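Local coordinates for protein CG14216 (PDB 3P9Y) that dephosphorylates the C-terminal domain of RNA polymerase II, acting on phosphoserine that is followed by a proline in cis, at residues 28-32 with 33-37; 160-163 with 164-167; 4-7 with 8-11; 152-155 with 156-159. The protein carries 2 engineered substitutions. All blocks are in the same frame, centred on the assembly; numbering follows the deposited sequence.

Interaction 1 (28-32 with 33-37); sequences NFLAK and KGFNV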
# COMPACT_ATOMS: atom_id res chain seq x y z
N ASN A 28 -2.79 -7.02 3.79
CA ASN A 28 -3.37 -8.25 4.31
C ASN A 28 -2.79 -9.48 3.62
O ASN A 28 -2.41 -10.45 4.27
CB ASN A 28 -4.88 -8.22 4.14
CG ASN A 28 -5.54 -9.48 4.66
OD1 ASN A 28 -5.82 -9.61 5.85
ND2 ASN A 28 -5.78 -10.42 3.77
N PHE A 29 -2.72 -9.43 2.30
CA PHE A 29 -2.24 -10.56 1.52
C PHE A 29 -0.77 -10.83 1.81
O PHE A 29 -0.38 -11.95 2.13
CB PHE A 29 -2.45 -10.29 0.02
CG PHE A 29 -2.50 -11.53 -0.82
CD1 PHE A 29 -3.72 -12.13 -1.13
CD2 PHE A 29 -1.34 -12.11 -1.30
CE1 PHE A 29 -3.77 -13.27 -1.91
CE2 PHE A 29 -1.38 -13.25 -2.08
CZ PHE A 29 -2.60 -13.83 -2.39
N LEU A 30 0.05 -9.78 1.72
CA LEU A 30 1.49 -9.90 1.99
C LEU A 30 1.75 -10.49 3.37
O LEU A 30 2.61 -11.35 3.53
CB LEU A 30 2.18 -8.54 1.86
CG LEU A 30 2.44 -8.06 0.43
CD1 LEU A 30 2.75 -6.56 0.42
CD2 LEU A 30 3.58 -8.86 -0.21
N ALA A 31 1.01 -10.02 4.38
CA ALA A 31 1.21 -10.49 5.75
C ALA A 31 0.85 -11.97 5.88
O ALA A 31 1.53 -12.72 6.57
CB ALA A 31 0.37 -9.66 6.71
N LYS A 32 -0.22 -12.38 5.21
CA LYS A 32 -0.64 -13.78 5.23
C LYS A 32 0.37 -14.68 4.53
O LYS A 32 0.48 -15.87 4.85
CB LYS A 32 -2.01 -13.94 4.58
CG LYS A 32 -3.16 -13.49 5.46
CD LYS A 32 -4.50 -13.65 4.75
CE LYS A 32 -5.66 -13.35 5.69
NZ LYS A 32 -6.99 -13.58 5.04
N LYS A 33 1.12 -14.13 3.58
CA LYS A 33 2.17 -14.89 2.91
C LYS A 33 3.52 -14.78 3.64
O LYS A 33 4.54 -15.20 3.12
CB LYS A 33 2.33 -14.46 1.45
CG LYS A 33 1.08 -14.66 0.60
CD LYS A 33 0.57 -16.09 0.67
CE LYS A 33 -0.64 -16.31 -0.23
NZ LYS A 33 -1.27 -17.65 -0.02
N GLY A 34 3.50 -14.20 4.83
CA GLY A 34 4.65 -14.25 5.72
C GLY A 34 5.63 -13.09 5.64
O GLY A 34 6.72 -13.15 6.22
N PHE A 35 5.26 -12.03 4.93
CA PHE A 35 6.15 -10.88 4.78
C PHE A 35 6.01 -9.87 5.91
O PHE A 35 4.95 -9.71 6.50
CB PHE A 35 5.91 -10.21 3.43
CG PHE A 35 6.35 -11.04 2.26
CD1 PHE A 35 7.69 -11.10 1.91
CD2 PHE A 35 5.44 -11.78 1.54
CE1 PHE A 35 8.10 -11.88 0.85
CE2 PHE A 35 5.84 -12.56 0.48
CZ PHE A 35 7.17 -12.61 0.13
N ASN A 36 7.12 -9.20 6.21
CA ASN A 36 7.14 -8.05 7.10
C ASN A 36 6.67 -6.82 6.34
O ASN A 36 7.44 -6.22 5.60
CB ASN A 36 8.56 -7.83 7.62
CG ASN A 36 8.70 -6.58 8.48
OD1 ASN A 36 7.72 -5.91 8.80
ND2 ASN A 36 9.93 -6.27 8.86
N VAL A 37 5.40 -6.46 6.51
CA VAL A 37 4.82 -5.40 5.69
C VAL A 37 4.13 -4.32 6.53
O VAL A 37 3.50 -4.62 7.55
CB VAL A 37 3.83 -5.99 4.65
CG1 VAL A 37 2.75 -6.82 5.35
CG2 VAL A 37 3.20 -4.89 3.80
O HOH W 1 3.36 -11.59 8.04

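Interaction 2 (160-163 with 164-167); sequences TDMI and NMMA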
# COMPACT_ATOMS: atom_id res chain seq x y z
N THR A 160 2.18 -9.21 -4.64
CA THR A 160 2.75 -10.29 -3.84
C THR A 160 3.63 -11.18 -4.70
O THR A 160 4.70 -11.60 -4.27
CB THR A 160 1.65 -11.12 -3.15
OG1 THR A 160 0.95 -10.29 -2.22
CG2 THR A 160 2.27 -12.29 -2.40
N ASP A 161 3.19 -11.48 -5.93
CA ASP A 161 4.03 -12.23 -6.86
C ASP A 161 5.35 -11.51 -7.09
O ASP A 161 6.41 -12.13 -7.16
CB ASP A 161 3.33 -12.42 -8.20
CG ASP A 161 2.15 -13.38 -8.11
OD1 ASP A 161 2.14 -14.25 -7.21
OD2 ASP A 161 1.24 -13.26 -8.96
N MET A 162 5.28 -10.18 -7.20
CA MET A 162 6.48 -9.39 -7.45
C MET A 162 7.43 -9.47 -6.25
O MET A 162 8.63 -9.68 -6.42
CB MET A 162 6.12 -7.94 -7.72
CG MET A 162 7.33 -7.09 -8.04
SD MET A 162 6.94 -5.37 -8.36
CE MET A 162 6.50 -4.80 -6.72
N ILE A 163 6.90 -9.30 -5.05
CA ILE A 163 7.72 -9.30 -3.84
C ILE A 163 8.31 -10.70 -3.62
O ILE A 163 9.46 -10.84 -3.25
CB ILE A 163 6.93 -8.88 -2.59
CG1 ILE A 163 6.39 -7.45 -2.76
CG2 ILE A 163 7.80 -8.98 -1.35
CD1 ILE A 163 7.46 -6.37 -2.74
N ASN A 164 7.49 -11.72 -3.85
CA ASN A 164 7.95 -13.10 -3.73
C ASN A 164 9.17 -13.34 -4.62
O ASN A 164 10.13 -13.97 -4.20
CB ASN A 164 6.82 -14.06 -4.09
CG ASN A 164 7.14 -15.49 -3.74
OD1 ASN A 164 7.44 -15.81 -2.59
ND2 ASN A 164 7.07 -16.37 -4.74
N MET A 165 9.11 -12.84 -5.85
CA MET A 165 10.20 -12.99 -6.81
C MET A 165 11.48 -12.34 -6.28
O MET A 165 12.57 -12.93 -6.31
CB MET A 165 9.80 -12.37 -8.15
CG MET A 165 10.93 -12.29 -9.18
SD MET A 165 10.47 -11.37 -10.67
CE MET A 165 10.13 -9.76 -9.98
N MET A 166 11.35 -11.12 -5.78
CA MET A 166 12.49 -10.37 -5.31
C MET A 166 13.06 -10.94 -4.02
O MET A 166 14.26 -10.83 -3.77
CB MET A 166 12.10 -8.90 -5.14
CG MET A 166 11.82 -8.24 -6.48
SD MET A 166 11.22 -6.56 -6.30
CE MET A 166 9.77 -6.82 -5.28
N ALA A 167 12.21 -11.59 -3.23
CA ALA A 167 12.63 -12.19 -1.97
C ALA A 167 13.53 -13.40 -2.21
O ALA A 167 14.31 -13.78 -1.35
CB ALA A 167 11.41 -12.61 -1.14

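Interaction 3 (4-7 with 8-11); sequences MTDP and SKLA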
# COMPACT_ATOMS: atom_id res chain seq x y z
N MET A 4 4.39 -19.31 6.71
CA MET A 4 5.34 -19.08 5.64
C MET A 4 6.36 -18.05 6.10
O MET A 4 6.08 -17.23 6.97
CB MET A 4 4.63 -18.59 4.38
CG MET A 4 4.03 -19.70 3.55
SD MET A 4 3.12 -19.03 2.15
CE MET A 4 1.76 -18.30 3.03
N THR A 5 7.55 -18.09 5.50
CA THR A 5 8.67 -17.27 5.94
C THR A 5 9.43 -16.68 4.75
O THR A 5 9.77 -17.38 3.81
CB THR A 5 9.65 -18.11 6.77
OG1 THR A 5 9.17 -18.23 8.12
CG2 THR A 5 11.04 -17.49 6.80
N ASP A 6 9.69 -15.38 4.82
CA ASP A 6 10.50 -14.68 3.82
C ASP A 6 11.98 -14.90 4.13
O ASP A 6 12.48 -14.41 5.15
CB ASP A 6 10.17 -13.19 3.85
CG ASP A 6 11.06 -12.37 2.94
OD1 ASP A 6 11.81 -12.97 2.15
OD2 ASP A 6 11.02 -11.13 3.03
N PRO A 7 12.69 -15.62 3.25
CA PRO A 7 14.10 -15.94 3.50
C PRO A 7 15.02 -14.72 3.44
O PRO A 7 16.12 -14.76 3.97
CB PRO A 7 14.44 -16.93 2.38
CG PRO A 7 13.49 -16.59 1.27
CD PRO A 7 12.24 -16.09 1.93
N SER A 8 14.57 -13.65 2.79
CA SER A 8 15.35 -12.43 2.68
C SER A 8 15.03 -11.45 3.80
O SER A 8 15.70 -10.43 3.95
CB SER A 8 15.08 -11.76 1.33
OG SER A 8 15.81 -12.40 0.30
N LYS A 9 14.00 -11.77 4.57
CA LYS A 9 13.54 -10.90 5.65
C LYS A 9 13.42 -9.44 5.20
O LYS A 9 13.73 -8.53 5.96
CB LYS A 9 14.44 -11.03 6.87
CG LYS A 9 14.28 -12.36 7.61
CD LYS A 9 12.81 -12.80 7.68
CE LYS A 9 11.89 -11.66 8.14
NZ LYS A 9 10.63 -11.50 7.31
N LEU A 10 12.95 -9.24 3.98
CA LEU A 10 12.68 -7.90 3.47
C LEU A 10 11.72 -7.15 4.37
O LEU A 10 10.75 -7.71 4.87
CB LEU A 10 12.06 -7.97 2.07
CG LEU A 10 12.91 -8.59 0.97
CD1 LEU A 10 12.06 -8.89 -0.24
CD2 LEU A 10 14.06 -7.67 0.59
N ALA A 11 12.00 -5.86 4.59
CA ALA A 11 11.05 -4.96 5.20
C ALA A 11 10.33 -4.22 4.07
O ALA A 11 10.94 -3.46 3.32
CB ALA A 11 11.75 -3.97 6.12
O HOH W 2 9.55 -9.98 4.87

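Interaction 4 (152-155 with 156-159); sequences ALMG and AFVI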
# COMPACT_ATOMS: atom_id res chain seq x y z
N ALA A 152 -8.36 -4.05 -6.26
CA ALA A 152 -7.44 -3.96 -5.12
C ALA A 152 -6.96 -5.36 -4.74
O ALA A 152 -5.78 -5.57 -4.45
CB ALA A 152 -8.12 -3.29 -3.94
N LEU A 153 -7.87 -6.33 -4.76
CA LEU A 153 -7.50 -7.70 -4.45
C LEU A 153 -6.59 -8.27 -5.54
O LEU A 153 -5.61 -8.95 -5.24
CB LEU A 153 -8.75 -8.58 -4.30
CG LEU A 153 -8.43 -10.04 -3.97
CD1 LEU A 153 -7.73 -10.14 -2.63
CD2 LEU A 153 -9.71 -10.89 -3.99
N MET A 154 -6.92 -7.98 -6.80
CA MET A 154 -6.10 -8.43 -7.92
C MET A 154 -4.70 -7.84 -7.81
O MET A 154 -3.71 -8.50 -8.07
CB MET A 154 -6.72 -7.98 -9.25
CG MET A 154 -8.12 -8.51 -9.51
SD MET A 154 -8.12 -10.22 -10.07
CE MET A 154 -8.13 -11.13 -8.52
N GLY A 155 -4.64 -6.57 -7.41
CA GLY A 155 -3.37 -5.90 -7.21
C GLY A 155 -2.56 -6.55 -6.10
O GLY A 155 -1.34 -6.63 -6.17
N ALA A 156 -3.25 -7.03 -5.07
CA ALA A 156 -2.56 -7.66 -3.95
C ALA A 156 -1.88 -8.93 -4.42
O ALA A 156 -0.75 -9.21 -4.04
CB ALA A 156 -3.53 -7.95 -2.82
N PHE A 157 -2.57 -9.70 -5.26
CA PHE A 157 -1.98 -10.89 -5.86
C PHE A 157 -0.74 -10.54 -6.67
O PHE A 157 0.28 -11.20 -6.57
CB PHE A 157 -2.99 -11.59 -6.77
CG PHE A 157 -3.86 -12.61 -6.07
CD1 PHE A 157 -3.45 -13.94 -5.97
CD2 PHE A 157 -5.08 -12.24 -5.52
CE1 PHE A 157 -4.25 -14.88 -5.33
CE2 PHE A 157 -5.88 -13.17 -4.89
CZ PHE A 157 -5.47 -14.50 -4.79
N VAL A 158 -0.84 -9.50 -7.50
CA VAL A 158 0.25 -9.16 -8.41
C VAL A 158 1.45 -8.61 -7.65
O VAL A 158 2.59 -8.98 -7.92
CB VAL A 158 -0.19 -8.11 -9.45
CG1 VAL A 158 0.97 -7.75 -10.36
CG2 VAL A 158 -1.37 -8.63 -10.26
N ILE A 159 1.19 -7.72 -6.71
CA ILE A 159 2.25 -7.14 -5.90
C ILE A 159 2.95 -8.24 -5.12
O ILE A 159 4.17 -8.22 -4.97
CB ILE A 159 1.68 -6.10 -4.94
CG1 ILE A 159 1.31 -4.84 -5.72
CG2 ILE A 159 2.69 -5.77 -3.85
CD1 ILE A 159 0.48 -3.85 -4.92

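Interaction 1 (28-32 with 33-37)
Lys33 folds back against Phe29 where helix 22-32 ends. From CB, which lies near Leu30 O, the chain passes to CG, 3.4 Å from Phe29 O; the bend at chi2 (-53°) then turns it obliquely across the phenylalanine, CD passing 4.1 Å from Lys32 C, and CE reaches Phe29 CE2 at 3.7 Å, with CZ almost as near. The aliphatic part of the lysine thus lies against the phenylalanine. Lys33 N donates to Phe29 O at 3.0 Å, and more weakly to Leu30 O. Gly34, at positive phi (93°), is the C-prime residue of a Schellman motif: Phe35 N bonds to Leu30 O at 3.1 Å, fairly straight at 162°, and Gly34 N to Ala31 O, the donor standing above the carbonyl plane. The backbone angles of Gly34 leave little room for a CB beside Lys33 O, which suits a glycine. The Phe35 ring brings its edge to Leu30 O, and its CD2 meets Leu30 CD2 at 3.9 Å. The other branch, Leu30 CD1, touches Val37 CG2 at 3.8 Å, while Val37 CG1 reaches Ala31 CB. Leu30 also packs on Val14 of strand 11-16, within the beta-alpha-beta unit. A water donates to both Ala31 O and Phe35 O, so three carbonyls of the last helical turn receive partners from the turn or from water, and Leu30, Phe35 and Val37 pack together where helix gives way to strand.

Interaction 2 (160-163 with 164-167)
The C-terminal turns of helix 149-167 carry this contact, in which successive i to i+4 bonds are flanked by a row of methionine and isoleucine side chains. Asn164 N donates to Thr160 O at 2.8 Å and 164°; Met165, Met166 and Ala167 repeat the pattern one residue further on each time. Met166 does most of the side-chain touching. Its chi3 of -58° turns the terminal methyl back toward the preceding turn, where CE sits 3.5 Å from Ile163 CD1, tighter than usual for two carbons, and 3.7 Å from Met162 CG. The same methyl lies 3.3 Å from Met162 O, the carbonyl that accepts Met166 N. Met162 and Ile163 each cross Met166 at a slant. With an alanine at Met166, the methyl wedged between Ile163 CD1 and Met162 CG would be gone, which would probably leave a gap there and let the isoleucine tip turn more freely. Met162, Ile163 and Met166 also pack on strand 111-114, through Val113 and Ile111. On the flank toward helix 172-187, Met165 meets Leu179 and Phe183, and Asp161 OD2 forms a salt bridge with Arg187. Thr160 lies against Phe29 and Leu30 of helix 22-32, placing these turns between the two helices and above the sheet.

Interaction 3 (4-7 with 8-11)
With chi1 at 174°, the Asp6 carboxylate swings over the turn that follows it, while bends along the Lys9 side chain curl it back toward Asp6. The two oxygens of Asp6 divide the work. OD1 accepts Ser8 N at 2.9 Å, the Asx-type bond to the second residue after the aspartate, and OD2 accepts Leu10 N at the same length but a more bent angle, 131°. Both donors come from above the carboxylate plane. Pro7 and Ser8 form the corner of a type I beta turn, closed by Lys9 N to Asp6 O at 3.1 Å, again from above the carbonyl plane. Across this turn Lys9 CD comes close to Asp6 O, and the chain continues until NZ stops 4.3 Å from Asp6 OD2, beyond salt-bridge range. One water fills the step: it donates to Asp6 OD2 at 2.6 Å and to Leu10 O, and accepts from Lys9 NZ at 3.1 Å. Ser8 OG bonds to Ala167 O, tying the loop to the end of helix 149-167, and Asp6 itself rests on Ala167 and Phe35. An alanine in place of Asp6 would probably leave the amides of Ser8 and Leu10 without their acceptors and the bridging water without one of its anchors. The buried carboxylate is thus met by two backbone amides and a water, with the lysine charge nearby; together these would be expected to stabilise its negative charge and keep the segment folded just before strand 11-16.

Interaction 4 (152-155 with 156-159)
Leu153 and Phe157 lie side by side and point the same way, on the looser flank of this part of helix 149-167, whereas Gly155 is buried. On the tight side, side-chain carbons close in on backbone carbonyls. Gly155 O accepts Ile159 N at 2.8 Å, and at 169° this is the straightest bond of the contact. Around the same oxygen, Ile159 CG1 closes in to 3.2 Å, CG1 being set anti to the carbonyl carbon (chi1 -73°) and so beside its own backbone N. One residue earlier, Val158 CG2 comes equally near to Met154 O, which accepts Val158 N. Ala156 N bonds to Ala152 O and, weakly, to Leu153 O; its small CB sits 3.3 Å from Leu153 O. The outer side is looser. Leu153 CG stands 4.1 Å from Phe157 CE2, and Met154, bent at chi2 and chi3, brings CE no nearer than 4.4 Å to Phe157 CD2, oblique to the ring. What does come close is the ring edge: Phe157 CD2 lies 3.3 Å from Leu153 O, in the plane of the ring. Met154 and Phe157 are exposed and Leu153 partly so, although the ring also meets Phe29 with the planes at about 50°. Glu25 of helix 22-32 touches Ala152, Leu153 and Ala156, and Phe29 touches Ala156, while Val158 faces Phe183 and Arg187 of helix 172-187. Ala152 and Ala156 let this helix pack closely against helix 22-32, beside the central sheet of the low-molecular-weight protein tyrosine phosphatase-like fold.

In the fold
Read from the N terminus, interaction 3 comes first, as the turn leading into strand 11-16; interaction 1 follows, closing the end of helix 22-32 onto strand 36-41. Interactions 4 and 2 lie later, in consecutive parts of helix 149-167. All four are local and follow in series, none enclosing or crossing another. They meet in space instead: interaction 1 touches interaction 4 through Phe29 and Ala156, interaction 2 through Phe35 and Ile163, and interaction 3 through Lys33 and Met4. Interactions 2 and 3 join at Ala167, while 3 and 4 stay about 9 Å apart at their nearest atoms. Together they tie helix 149-167 to helix 22-32 and the N-terminal loop.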